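Local coordinates for RTX toxin (Vibrio vulnificus CMCP6, PDB 6A7H), which probably cleaves and so inactivates the small GTPases Ras and Rap1, as a Ras/Rap1-specific endopeptidase effector of an RTX toxin, at residues 14-19 against 61-66; 23-28 against 45-50; 264-269 against 453-458; 301-306 against 429-434. One frame throughout, in Å; residues are numbered along the deposited sequence.

Interaction 1. Residues 14-19 against 61-66; sequences FAKPIG and SGRNQA. With SO4 (sulfate ion), chain F.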
loop_
_atom_site.group_PDB
_atom_site.type_symbol
_atom_site.label_atom_id
_atom_site.label_comp_id
_atom_site.label_asym_id
_atom_site.label_seq_id
_atom_site.Cartn_x
_atom_site.Cartn_y
_atom_site.Cartn_z
ATOM N N PHE A 14 -12.368 -49.393 -12.687
ATOM C CA PHE A 14 -12.143 -49.716 -11.283
ATOM C C PHE A 14 -11.151 -48.754 -10.628
ATOM O O PHE A 14 -11.424 -48.225 -9.554
ATOM C CB PHE A 14 -11.649 -51.158 -11.123
ATOM C CG PHE A 14 -11.506 -51.601 -9.688
ATOM C CD1 PHE A 14 -10.311 -51.403 -8.999
ATOM C CD2 PHE A 14 -12.563 -52.232 -9.030
ATOM C CE1 PHE A 14 -10.174 -51.820 -7.678
ATOM C CE2 PHE A 14 -12.435 -52.657 -7.713
ATOM C CZ PHE A 14 -11.234 -52.453 -7.035
ATOM N N ALA A 15 -9.997 -48.546 -11.258
ATOM C CA ALA A 15 -8.971 -47.688 -10.675
ATOM C C ALA A 15 -8.699 -46.533 -11.590
ATOM O O ALA A 15 -7.662 -46.493 -12.244
ATOM C CB ALA A 15 -7.687 -48.458 -10.417
ATOM N N LYS A 16 -9.647 -45.604 -11.629
ATOM C CA LYS A 16 -9.564 -44.418 -12.461
ATOM C C LYS A 16 -8.188 -43.788 -12.389
ATOM O O LYS A 16 -7.787 -43.294 -11.339
ATOM C CB LYS A 16 -10.622 -43.407 -12.029
ATOM C CG LYS A 16 -11.676 -43.095 -13.062
ATOM C CD LYS A 16 -12.971 -42.706 -12.369
ATOM C CE LYS A 16 -13.800 -41.783 -13.247
ATOM N NZ LYS A 16 -13.725 -42.150 -14.692
ATOM N N PRO A 17 -7.443 -43.846 -13.502
ATOM C CA PRO A 17 -6.132 -43.203 -13.546
ATOM C C PRO A 17 -6.248 -41.700 -13.298
ATOM O O PRO A 17 -7.144 -41.034 -13.826
ATOM C CB PRO A 17 -5.640 -43.509 -14.966
ATOM C CG PRO A 17 -6.358 -44.763 -15.350
ATOM C CD PRO A 17 -7.723 -44.602 -14.734
ATOM N N ILE A 18 -5.333 -41.181 -12.489
ATOM C CA ILE A 18 -5.417 -39.818 -11.991
ATOM C C ILE A 18 -4.807 -38.781 -12.940
ATOM O O ILE A 18 -3.611 -38.814 -13.224
ATOM C CB ILE A 18 -4.721 -39.722 -10.627
ATOM C CG1 ILE A 18 -5.345 -40.722 -9.648
ATOM C CG2 ILE A 18 -4.768 -38.294 -10.098
ATOM C CD1 ILE A 18 -4.721 -40.694 -8.260
ATOM N N GLY A 19 -5.634 -37.854 -13.418
ATOM C CA GLY A 19 -5.156 -36.783 -14.276
ATOM C C GLY A 19 -4.360 -35.741 -13.506
ATOM O O GLY A 19 -4.234 -35.814 -12.279
ATOM N N SER A 61 -17.285 -36.396 -15.445
ATOM C CA SER A 61 -16.347 -37.220 -14.688
ATOM C C SER A 61 -17.051 -37.947 -13.543
ATOM O O SER A 61 -17.874 -37.352 -12.840
ATOM C CB SER A 61 -15.206 -36.352 -14.139
ATOM O OG SER A 61 -14.373 -37.077 -13.247
ATOM N N GLY A 62 -16.729 -39.228 -13.357
ATOM C CA GLY A 62 -17.289 -40.001 -12.262
ATOM C C GLY A 62 -16.925 -39.426 -10.900
ATOM O O GLY A 62 -17.647 -39.606 -9.920
ATOM N N ARG A 63 -15.806 -38.712 -10.841
ATOM C CA ARG A 63 -15.302 -38.185 -9.577
ATOM C C ARG A 63 -16.114 -37.009 -9.027
ATOM O O ARG A 63 -15.916 -36.597 -7.884
ATOM C CB ARG A 63 -13.847 -37.754 -9.737
ATOM C CG ARG A 63 -12.918 -38.828 -10.271
ATOM C CD ARG A 63 -11.495 -38.326 -10.155
ATOM N NE ARG A 63 -10.489 -39.098 -10.881
ATOM C CZ ARG A 63 -9.903 -40.198 -10.422
ATOM N NH1 ARG A 63 -10.247 -40.704 -9.242
ATOM N NH2 ARG A 63 -8.983 -40.806 -11.156
ATOM N N ASN A 64 -17.022 -36.471 -9.834
ATOM C CA ASN A 64 -17.727 -35.243 -9.469
ATOM C C ASN A 64 -18.592 -35.373 -8.228
ATOM O O ASN A 64 -18.697 -34.433 -7.441
ATOM C CB ASN A 64 -18.599 -34.772 -10.627
ATOM C CG ASN A 64 -17.791 -34.198 -11.762
ATOM O OD1 ASN A 64 -16.563 -34.112 -11.684
ATOM N ND2 ASN A 64 -18.472 -33.818 -12.840
ATOM N N GLN A 65 -19.224 -36.530 -8.055
ATOM C CA GLN A 65 -20.176 -36.680 -6.963
ATOM C C GLN A 65 -19.464 -36.667 -5.613
ATOM O O GLN A 65 -19.936 -36.060 -4.661
ATOM C CB GLN A 65 -20.995 -37.961 -7.115
ATOM C CG GLN A 65 -22.049 -38.102 -6.032
ATOM C CD GLN A 65 -23.102 -39.154 -6.338
ATOM O OE1 GLN A 65 -23.194 -39.667 -7.458
ATOM N NE2 GLN A 65 -23.907 -39.481 -5.333
ATOM N N ALA A 66 -18.317 -37.327 -5.550
ATOM C CA ALA A 66 -17.544 -37.406 -4.320
ATOM C C ALA A 66 -16.826 -36.090 -4.022
ATOM O O ALA A 66 -16.565 -35.769 -2.857
ATOM C CB ALA A 66 -16.553 -38.550 -4.405
HETATM S S SO4 F . -9.151 -37.459 -13.989
HETATM O O1 SO4 F . -8.983 -36.010 -14.078
HETATM O O2 SO4 F . -8.895 -38.026 -15.310
HETATM O O3 SO4 F . -8.199 -38.009 -13.026
HETATM O O4 SO4 F . -10.514 -37.782 -13.570
#
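Arg-63 reaches across to the loop at Lys-16 to Gly-19 and supplies all the hydrogen bonds between the two segments. Its CB points toward the loop. From there the chain runs straight out, with CG, CD and NE in one extended line (chi2 -171°, chi3 -167°). Arg-63 CD passes 3.6 Å from O4 of a bound sulfate. NE donates to the same oxygen, with Arg-63 NE 3.0 Å from sulfate O4, and more weakly to O3. CZ lies under CB of Lys-16, which covers one face of the guanidinium. NH2 goes furthest. Arg-63 NH2 donates to the backbone oxygen of Lys-16 (NH2 to O 2.8 Å), which lies close to the guanidinium plane, but it meets that carbonyl from above the carbonyl's own plane. A second, weak bond runs from NH2 to Pro-17 O. The Lys-16 side chain runs antiparallel to Arg-63 alongside it, and its CE rests on the backbone of Gly-62 (CE to N 3.9 Å). Gly-19 N, at the N-cap of helix 20-34, gives the sulfate a nearly straight bond (N to O3 2.6 Å, 172°). Tyr-54 OH also bonds the ion, and the Tyr-22 ring makes a cation-pi contact with Arg-63. The sulfate probably came from the crystallisation liquor. An arginine and a helix N-terminus facing one anion make a site that could suit a phosphate-like group, consistent with the membrane localization family of this region.

Interaction 2. Residues 23-28 against 45-50; sequences QGILDQ and FELNKK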
loop_
_atom_site.group_PDB
_atom_site.type_symbol
_atom_site.label_atom_id
_atom_site.label_comp_id
_atom_site.label_asym_id
_atom_site.label_seq_id
_atom_site.Cartn_x
_atom_site.Cartn_y
_atom_site.Cartn_z
ATOM N N GLN A 23 -4.951 -34.723 -9.496
ATOM C CA GLN A 23 -3.765 -34.783 -8.656
ATOM C C GLN A 23 -3.610 -33.472 -7.869
ATOM O O GLN A 23 -3.272 -33.486 -6.683
ATOM C CB GLN A 23 -2.510 -35.070 -9.487
ATOM C CG GLN A 23 -1.286 -35.387 -8.632
ATOM C CD GLN A 23 -1.609 -36.344 -7.495
ATOM O OE1 GLN A 23 -2.150 -37.423 -7.714
ATOM N NE2 GLN A 23 -1.302 -35.935 -6.268
ATOM N N GLY A 24 -3.890 -32.350 -8.527
ATOM C CA GLY A 24 -3.854 -31.050 -7.877
ATOM C C GLY A 24 -4.800 -30.969 -6.691
ATOM O O GLY A 24 -4.491 -30.354 -5.670
ATOM N N ILE A 25 -5.954 -31.610 -6.825
ATOM C CA ILE A 25 -6.942 -31.631 -5.761
ATOM C C ILE A 25 -6.454 -32.458 -4.572
ATOM O O ILE A 25 -6.592 -32.038 -3.422
ATOM C CB ILE A 25 -8.288 -32.164 -6.281
ATOM C CG1 ILE A 25 -8.914 -31.128 -7.223
ATOM C CG2 ILE A 25 -9.224 -32.487 -5.136
ATOM C CD1 ILE A 25 -10.152 -31.618 -7.940
ATOM N N LEU A 26 -5.858 -33.615 -4.845
ATOM C CA LEU A 26 -5.304 -34.455 -3.783
ATOM C C LEU A 26 -4.161 -33.759 -3.041
ATOM O O LEU A 26 -4.093 -33.793 -1.810
ATOM C CB LEU A 26 -4.806 -35.789 -4.345
ATOM C CG LEU A 26 -5.809 -36.740 -5.013
ATOM C CD1 LEU A 26 -5.158 -38.109 -5.248
ATOM C CD2 LEU A 26 -7.104 -36.880 -4.205
ATOM N N ASP A 27 -3.252 -33.148 -3.793
ATOM C CA ASP A 27 -2.175 -32.374 -3.187
ATOM C C ASP A 27 -2.745 -31.288 -2.277
ATOM O O ASP A 27 -2.253 -31.070 -1.171
ATOM C CB ASP A 27 -1.283 -31.734 -4.254
ATOM C CG ASP A 27 -0.472 -32.750 -5.032
ATOM O OD1 ASP A 27 -0.315 -33.897 -4.551
ATOM O OD2 ASP A 27 0.011 -32.390 -6.129
ATOM N N GLN A 28 -3.784 -30.611 -2.755
ATOM C CA GLN A 28 -4.402 -29.524 -2.003
ATOM C C GLN A 28 -5.069 -30.074 -0.736
ATOM O O GLN A 28 -5.080 -29.421 0.314
ATOM C CB GLN A 28 -5.405 -28.773 -2.884
ATOM C CG GLN A 28 -6.003 -27.542 -2.244
ATOM C CD GLN A 28 -4.965 -26.467 -1.985
ATOM O OE1 GLN A 28 -4.012 -26.327 -2.742
ATOM N NE2 GLN A 28 -5.135 -25.717 -0.901
ATOM N N PHE A 45 -10.445 -22.978 1.126
ATOM C CA PHE A 45 -11.113 -22.200 0.085
ATOM C C PHE A 45 -10.501 -22.540 -1.270
ATOM O O PHE A 45 -11.198 -22.630 -2.285
ATOM C CB PHE A 45 -10.997 -20.698 0.356
ATOM C CG PHE A 45 -11.988 -20.175 1.370
ATOM C CD1 PHE A 45 -13.295 -20.616 1.378
ATOM C CD2 PHE A 45 -11.603 -19.233 2.314
ATOM C CE1 PHE A 45 -14.210 -20.131 2.308
ATOM C CE2 PHE A 45 -12.509 -18.749 3.246
ATOM C CZ PHE A 45 -13.814 -19.202 3.244
ATOM N N GLU A 46 -9.187 -22.736 -1.279
ATOM C CA GLU A 46 -8.485 -23.094 -2.511
ATOM C C GLU A 46 -8.832 -24.532 -2.918
ATOM O O GLU A 46 -8.897 -24.848 -4.112
ATOM C CB GLU A 46 -6.968 -22.912 -2.343
ATOM C CG GLU A 46 -6.097 -23.544 -3.442
ATOM C CD GLU A 46 -6.234 -22.868 -4.811
ATOM O OE1 GLU A 46 -6.475 -21.642 -4.861
ATOM O OE2 GLU A 46 -6.083 -23.566 -5.841
ATOM N N LEU A 47 -9.083 -25.401 -1.941
ATOM C CA LEU A 47 -9.542 -26.747 -2.291
ATOM C C LEU A 47 -10.878 -26.651 -3.027
ATOM O O LEU A 47 -11.090 -27.318 -4.051
ATOM C CB LEU A 47 -9.678 -27.634 -1.055
ATOM C CG LEU A 47 -10.330 -28.999 -1.298
ATOM C CD1 LEU A 47 -9.395 -29.930 -2.111
ATOM C CD2 LEU A 47 -10.806 -29.653 0.018
ATOM N N ASN A 48 -11.774 -25.812 -2.502
ATOM C CA ASN A 48 -13.100 -25.650 -3.090
ATOM C C ASN A 48 -13.006 -25.065 -4.488
ATOM O O ASN A 48 -13.720 -25.495 -5.393
ATOM C CB ASN A 48 -13.983 -24.782 -2.192
ATOM C CG ASN A 48 -14.632 -25.581 -1.068
ATOM O OD1 ASN A 48 -14.326 -26.762 -0.867
ATOM N ND2 ASN A 48 -15.535 -24.945 -0.335
ATOM N N LYS A 49 -12.101 -24.104 -4.665
ATOM C CA LYS A 49 -11.919 -23.460 -5.958
ATOM C C LYS A 49 -11.392 -24.455 -6.975
ATOM O O LYS A 49 -11.774 -24.407 -8.147
ATOM C CB LYS A 49 -10.968 -22.263 -5.851
ATOM C CG LYS A 49 -10.718 -21.529 -7.167
ATOM C CD LYS A 49 -9.913 -20.245 -6.919
ATOM C CE LYS A 49 -9.517 -19.550 -8.197
ATOM N NZ LYS A 49 -8.520 -20.316 -8.997
ATOM N N LYS A 50 -10.514 -25.351 -6.530
ATOM C CA LYS A 50 -10.005 -26.400 -7.410
ATOM C C LYS A 50 -11.106 -27.392 -7.793
ATOM O O LYS A 50 -11.157 -27.854 -8.934
ATOM C CB LYS A 50 -8.840 -27.147 -6.760
ATOM C CG LYS A 50 -7.483 -26.454 -6.891
ATOM C CD LYS A 50 -6.374 -27.394 -6.421
ATOM C CE LYS A 50 -4.992 -26.927 -6.828
ATOM N NZ LYS A 50 -4.532 -25.794 -5.999
#
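Within 23-28, Gly-24 is the first residue to touch 45-50. Its carbonyl oxygen lies against the aliphatic part of Lys-50, with Gly-24 O 3.6 Å from Lys-50 CD. One residue on, Ile-25 is buried and uses both branches. Ile-25 CG1 lies 4.0 Å from Lys-50 CB, the two side chains lying alongside and pointing opposite ways. The Ile-25 and Leu-47 side chains cross at about a right angle, with Ile-25 CG2 4.0 Å from Leu-47 CD1. Leu-67 of helix 64-78 also packs on Ile-25. Gln-28 then closes the contact. Its CG is anti to the backbone N (chi1 -174°) and sits 3.6 Å from Leu-47 CA. The bend at chi2 turns the amide across Glu-46, whose CG is 3.5 Å from Gln-28 CD. The amide is held at both ends. NE2 donates to Ala-43 O, and Gln-28 OE1 takes a weak bond from Lys-50 NZ at 3.3 Å. That lysine has a stronger partner in its own helix, because Lys-50 NZ forms a salt bridge with Glu-46 OE2 at 2.7 Å. Glu-46 thus probably offsets the lysine charge beside the buried amide. The short segments run antiparallel at 166°, with axes 9.6 Å apart. This is a helical hairpin, two consecutive helices joined by a short turn, within the helical bundle of the membrane localization domain.

Interaction 3. Residues 264-269 against 453-458; sequences TDIDAW and ITHRLD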
loop_
_atom_site.group_PDB
_atom_site.type_symbol
_atom_site.label_atom_id
_atom_site.label_comp_id
_atom_site.label_asym_id
_atom_site.label_seq_id
_atom_site.Cartn_x
_atom_site.Cartn_y
_atom_site.Cartn_z
ATOM N N THR A 264 -10.506 7.617 17.282
ATOM C CA THR A 264 -10.020 9.001 17.209
ATOM C C THR A 264 -10.996 9.944 17.914
ATOM O O THR A 264 -12.202 9.875 17.686
ATOM C CB THR A 264 -9.830 9.469 15.752
ATOM O OG1 THR A 264 -8.980 8.548 15.060
ATOM C CG2 THR A 264 -9.190 10.838 15.711
ATOM N N ASP A 265 -10.478 10.823 18.770
ATOM C CA ASP A 265 -11.330 11.688 19.586
ATOM C C ASP A 265 -11.703 12.967 18.843
ATOM O O ASP A 265 -11.167 14.047 19.106
ATOM C CB ASP A 265 -10.639 12.033 20.908
ATOM C CG ASP A 265 -11.602 12.628 21.933
ATOM O OD1 ASP A 265 -12.711 13.078 21.545
ATOM O OD2 ASP A 265 -11.237 12.650 23.130
ATOM N N ILE A 266 -12.646 12.841 17.926
ATOM C CA ILE A 266 -12.947 13.931 17.025
ATOM C C ILE A 266 -13.754 14.983 17.771
ATOM O O ILE A 266 -13.659 16.175 17.467
ATOM C CB ILE A 266 -13.679 13.403 15.751
ATOM C CG1 ILE A 266 -12.709 12.542 14.931
ATOM C CG2 ILE A 266 -14.218 14.538 14.893
ATOM C CD1 ILE A 266 -13.342 11.838 13.745
ATOM N N ASP A 267 -14.524 14.544 18.767
ATOM C CA ASP A 267 -15.284 15.478 19.605
ATOM C C ASP A 267 -14.343 16.485 20.248
ATOM O O ASP A 267 -14.592 17.698 20.204
ATOM C CB ASP A 267 -16.091 14.752 20.692
ATOM C CG ASP A 267 -17.402 14.165 20.163
ATOM O OD1 ASP A 267 -17.810 14.532 19.041
ATOM O OD2 ASP A 267 -18.032 13.343 20.868
ATOM N N ALA A 268 -13.260 15.988 20.836
ATOM C CA ALA A 268 -12.273 16.875 21.454
ATOM C C ALA A 268 -11.544 17.726 20.396
ATOM O O ALA A 268 -11.265 18.897 20.631
ATOM C CB ALA A 268 -11.274 16.079 22.290
ATOM N N TRP A 269 -11.259 17.167 19.226
ATOM C CA TRP A 269 -10.578 17.963 18.206
ATOM C C TRP A 269 -11.429 19.172 17.808
ATOM O O TRP A 269 -10.913 20.289 17.664
ATOM C CB TRP A 269 -10.247 17.138 16.968
ATOM C CG TRP A 269 -9.334 17.867 16.029
ATOM C CD1 TRP A 269 -7.980 17.741 15.952
ATOM C CD2 TRP A 269 -9.703 18.841 15.046
ATOM N NE1 TRP A 269 -7.478 18.574 14.986
ATOM C CE2 TRP A 269 -8.511 19.264 14.412
ATOM C CE3 TRP A 269 -10.922 19.393 14.634
ATOM C CZ2 TRP A 269 -8.496 20.225 13.388
ATOM C CZ3 TRP A 269 -10.913 20.366 13.616
ATOM C CH2 TRP A 269 -9.707 20.765 13.006
ATOM N N ILE A 453 -5.264 13.777 9.101
ATOM C CA ILE A 453 -4.004 13.783 9.833
ATOM C C ILE A 453 -4.122 14.645 11.083
ATOM O O ILE A 453 -3.629 14.277 12.160
ATOM C CB ILE A 453 -2.857 14.292 8.949
ATOM C CG1 ILE A 453 -2.584 13.285 7.829
ATOM C CG2 ILE A 453 -1.595 14.528 9.760
ATOM C CD1 ILE A 453 -1.562 12.210 8.176
ATOM N N THR A 454 -4.801 15.782 10.933
ATOM C CA THR A 454 -5.047 16.705 12.042
ATOM C C THR A 454 -5.746 15.990 13.174
ATOM O O THR A 454 -5.313 16.076 14.325
ATOM C CB THR A 454 -5.897 17.906 11.599
ATOM O OG1 THR A 454 -7.059 17.421 10.924
ATOM C CG2 THR A 454 -5.104 18.784 10.631
ATOM N N HIS A 455 -6.831 15.285 12.840
ATOM C CA HIS A 455 -7.580 14.507 13.825
ATOM C C HIS A 455 -6.710 13.445 14.485
ATOM O O HIS A 455 -6.758 13.254 15.699
ATOM C CB HIS A 455 -8.800 13.821 13.191
ATOM C CG HIS A 455 -9.825 14.770 12.659
ATOM N ND1 HIS A 455 -10.274 14.727 11.357
ATOM C CD2 HIS A 455 -10.490 15.788 13.253
ATOM C CE1 HIS A 455 -11.164 15.683 11.167
ATOM N NE2 HIS A 455 -11.319 16.338 12.305
ATOM N N ARG A 456 -5.923 12.734 13.689
ATOM C CA ARG A 456 -5.175 11.624 14.263
ATOM C C ARG A 456 -4.058 12.087 15.217
ATOM O O ARG A 456 -3.769 11.390 16.194
ATOM C CB ARG A 456 -4.623 10.719 13.154
ATOM C CG ARG A 456 -5.305 9.357 13.192
ATOM C CD ARG A 456 -4.714 8.601 14.364
ATOM N NE ARG A 456 -5.291 7.292 14.621
ATOM C CZ ARG A 456 -5.090 6.212 13.881
ATOM N NH1 ARG A 456 -4.382 6.279 12.761
ATOM N NH2 ARG A 456 -5.660 5.068 14.236
ATOM N N LEU A 457 -3.488 13.275 14.980
ATOM C CA LEU A 457 -2.386 13.787 15.810
ATOM C C LEU A 457 -2.794 14.897 16.786
ATOM O O LEU A 457 -1.934 15.486 17.450
ATOM C CB LEU A 457 -1.261 14.300 14.922
ATOM C CG LEU A 457 -0.622 13.309 13.944
ATOM C CD1 LEU A 457 0.394 13.997 13.086
ATOM C CD2 LEU A 457 0.012 12.132 14.689
ATOM N N ASP A 458 -4.097 15.180 16.866
ATOM C CA ASP A 458 -4.632 16.207 17.770
ATOM C C ASP A 458 -3.999 17.593 17.517
ATOM O O ASP A 458 -3.635 18.313 18.453
ATOM C CB ASP A 458 -4.443 15.772 19.235
ATOM C CG ASP A 458 -5.242 16.635 20.223
ATOM O OD1 ASP A 458 -6.244 17.263 19.819
ATOM O OD2 ASP A 458 -4.873 16.677 21.414
#
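Trp-269 and His-455 form the aromatic centre of this contact. They make a T-shaped pair, with the histidine edge directed at the five-membered ring of the tryptophan. The ring centroids are 4.8 Å apart and the planes meet at 69°. CD2 of His-455 makes the closest approach, 3.6 Å from Trp-269 CD2, over one face and toward the rim. The tryptophan reaches the histidine because its CG is anti to the backbone N (chi1 -169°).

Van der Waals contacts surround the pair. Ile-266 lies over a face of the imidazole. CG2 of Thr-264 rests 3.4 Å from the backbone oxygen of His-455, and CB of Thr-454 lies 3.8 Å from Trp-269 NE1. At the tryptophan edge, Trp-269 CD1 is 4.1 Å from Asp-458 CA.

Several polar atoms have partners outside the two segments. Trp-269 NE1 bonds Leu-459 O, His-455 ND1 bonds Gly-452 N, Thr-264 OG1 bonds Ser-260 O, and Thr-454 OG1 bonds Leu-440 O. Asp-265 caps helix 266-273 through Ala-268 N to OD1. Asp-458, with positive phi, follows the last turn in a Schellman motif. The cohesion between the segments is therefore largely aromatic and van der Waals, while outside hydrogen bonds probably help to set how the indole and imidazole are turned.

Interaction 4. Residues 301-306 against 429-434; sequences DRKGLL and EKFVAI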
loop_
_atom_site.group_PDB
_atom_site.type_symbol
_atom_site.label_atom_id
_atom_site.label_comp_id
_atom_site.label_asym_id
_atom_site.label_seq_id
_atom_site.Cartn_x
_atom_site.Cartn_y
_atom_site.Cartn_z
ATOM N N ASP A 301 1.904 23.184 24.538
ATOM C CA ASP A 301 1.106 22.002 24.894
ATOM C C ASP A 301 0.650 21.253 23.622
ATOM O O ASP A 301 -0.460 20.727 23.550
ATOM C CB ASP A 301 -0.093 22.424 25.778
ATOM C CG ASP A 301 -0.911 21.244 26.317
ATOM O OD1 ASP A 301 -0.379 20.456 27.128
ATOM O OD2 ASP A 301 -2.102 21.130 25.951
ATOM N N ARG A 302 1.520 21.227 22.614
ATOM C CA ARG A 302 1.283 20.459 21.398
ATOM C C ARG A 302 2.567 19.767 20.954
ATOM O O ARG A 302 3.672 20.280 21.153
ATOM C CB ARG A 302 0.747 21.351 20.275
ATOM C CG ARG A 302 -0.711 21.701 20.441
ATOM C CD ARG A 302 -1.175 22.715 19.425
ATOM N NE ARG A 302 -2.286 23.473 19.979
ATOM C CZ ARG A 302 -2.162 24.654 20.573
ATOM N NH1 ARG A 302 -0.980 25.234 20.666
ATOM N NH2 ARG A 302 -3.227 25.264 21.057
ATOM N N LYS A 303 2.411 18.601 20.344
ATOM C CA LYS A 303 3.537 17.744 20.028
ATOM C C LYS A 303 4.257 18.185 18.734
ATOM O O LYS A 303 5.390 17.777 18.470
ATOM C CB LYS A 303 3.052 16.298 19.916
ATOM C CG LYS A 303 2.072 16.054 18.752
ATOM C CD LYS A 303 1.120 14.882 19.035
ATOM C CE LYS A 303 0.111 15.265 20.111
ATOM N NZ LYS A 303 -0.778 14.138 20.467
ATOM N N GLY A 304 3.612 19.029 17.934
ATOM C CA GLY A 304 4.204 19.410 16.670
ATOM C C GLY A 304 3.433 20.454 15.888
ATOM O O GLY A 304 2.433 20.993 16.371
ATOM N N LEU A 305 3.936 20.747 14.688
ATOM C CA LEU A 305 3.299 21.645 13.730
ATOM C C LEU A 305 2.901 20.917 12.462
ATOM O O LEU A 305 3.687 20.133 11.933
ATOM C CB LEU A 305 4.236 22.777 13.322
ATOM C CG LEU A 305 4.781 23.773 14.317
ATOM C CD1 LEU A 305 5.390 24.908 13.526
ATOM C CD2 LEU A 305 3.657 24.262 15.181
ATOM N N LEU A 306 1.710 21.210 11.948
ATOM C CA LEU A 306 1.279 20.679 10.659
ATOM C C LEU A 306 1.150 21.819 9.668
ATOM O O LEU A 306 0.297 22.695 9.822
ATOM C CB LEU A 306 -0.059 19.925 10.775
ATOM C CG LEU A 306 -0.065 18.637 11.615
ATOM C CD1 LEU A 306 -1.480 18.073 11.758
ATOM C CD2 LEU A 306 0.868 17.597 11.007
ATOM N N GLU A 429 10.554 16.410 22.685
ATOM C CA GLU A 429 10.898 16.519 21.268
ATOM C C GLU A 429 9.663 16.783 20.437
ATOM O O GLU A 429 8.667 16.076 20.560
ATOM C CB GLU A 429 11.604 15.254 20.773
ATOM C CG GLU A 429 13.009 15.077 21.335
ATOM C CD GLU A 429 13.862 14.097 20.538
ATOM O OE1 GLU A 429 13.353 13.483 19.570
ATOM O OE2 GLU A 429 15.053 13.943 20.885
ATOM N N LYS A 430 9.737 17.801 19.586
ATOM C CA LYS A 430 8.624 18.142 18.715
ATOM C C LYS A 430 8.964 17.970 17.236
ATOM O O LYS A 430 10.132 17.811 16.858
ATOM C CB LYS A 430 8.170 19.569 18.996
ATOM C CG LYS A 430 8.135 19.861 20.493
ATOM C CD LYS A 430 6.927 20.662 20.900
ATOM C CE LYS A 430 6.702 20.527 22.398
ATOM N NZ LYS A 430 5.498 21.254 22.821
ATOM N N PHE A 431 7.930 17.992 16.407
ATOM C CA PHE A 431 8.105 17.866 14.965
ATOM C C PHE A 431 7.455 19.021 14.213
ATOM O O PHE A 431 6.599 19.746 14.750
ATOM C CB PHE A 431 7.529 16.533 14.457
ATOM C CG PHE A 431 6.036 16.377 14.685
ATOM C CD1 PHE A 431 5.116 16.882 13.768
ATOM C CD2 PHE A 431 5.559 15.710 15.805
ATOM C CE1 PHE A 431 3.740 16.733 13.977
ATOM C CE2 PHE A 431 4.183 15.555 16.024
ATOM C CZ PHE A 431 3.270 16.064 15.108
ATOM N N VAL A 432 7.889 19.183 12.973
ATOM C CA VAL A 432 7.214 20.018 12.005
ATOM C C VAL A 432 7.042 19.141 10.764
ATOM O O VAL A 432 7.998 18.574 10.240
ATOM C CB VAL A 432 7.998 21.317 11.688
ATOM C CG1 VAL A 432 9.415 21.004 11.261
ATOM C CG2 VAL A 432 7.282 22.146 10.623
ATOM N N ALA A 433 5.806 18.980 10.331
ATOM C CA ALA A 433 5.537 18.117 9.205
ATOM C C ALA A 433 4.826 18.923 8.125
ATOM O O ALA A 433 4.021 19.806 8.425
ATOM C CB ALA A 433 4.708 16.919 9.645
ATOM N N ILE A 434 5.153 18.642 6.873
ATOM C CA ILE A 434 4.517 19.316 5.760
ATOM C C ILE A 434 3.707 18.311 4.947
ATOM O O ILE A 434 4.273 17.381 4.353
ATOM C CB ILE A 434 5.551 20.010 4.871
ATOM C CG1 ILE A 434 6.279 21.100 5.670
ATOM C CG2 ILE A 434 4.875 20.624 3.656
ATOM C CD1 ILE A 434 7.539 21.599 5.011
HETATM O O HOH W 1 6.240 15.788 19.600
#
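Two neighbouring strands of the four-stranded parallel sheet, 304-309 and 430-436, meet here in the region related to the C2 domain of Pasteurella multocida toxin. Strand 304-309 is the end strand of this parallel set, though Leu-306 also has backbone bonds with Leu-462. Strand 430-436 has strand 333-338 on its other side. Three backbone bonds join the pair. Phe-431 N donates to Lys-303 O. Leu-305 N donates to Phe-431 O, at 2.8 Å. Ala-433 N donates to Leu-305 O (2.9 Å, 169°). Phe-431, Ala-433 and Leu-306 point to one face of the sheet, where helix 453-457 packs. On that face Leu-306 CD2 is 4.1 Å from Ala-433 CB and also meets the edge of the Phe-431 ring. Leu-305 and Val-432 point to the other face and touch through Leu-305 CB and Val-432 CG2. At the start of the strands, Lys-430, bent at chi2, runs past the backbone oxygens of Lys-303 and Arg-302, and its NZ donates to Arg-302 O at 2.7 Å. Leu-299 O accepts from the same amine. CG of Lys-303 packs 3.5 Å from Phe-431 CE2, its side chain running the same way as the phenylalanine. Phe-431 takes a chi1 of 62°, which swings its ring over the neighbouring strand. There Gly-304 CA sits over the ring centre in a CH-pi contact, 3.7 Å from the centroid of Phe-431 and only 6° off the ring normal.

Overall arrangement
The four contacts form two pairs on opposite sides of the chain's centre. Interactions 1 and 2 lie in the membrane localization region and are adjacent along the chain: the loop of interaction 1 leads into helix 20-34, which carries one side of interaction 2. Ile-18 packs on Gln-23 and Leu-26. Interaction 1 is a surface contact, polar and anion-bound, while interaction 2 is partly buried and mixes aliphatic packing with a lysine and an amide. Interactions 3 and 4, in the C2-like region, touch through Leu-306 and Phe-431 against helix 453-457. Interaction 4 is held by regular backbone bonds with buried side chains on both faces; interaction 3, outside the sheet, relies on rings. The centres of interactions 1 and 4 are about 68 Å apart.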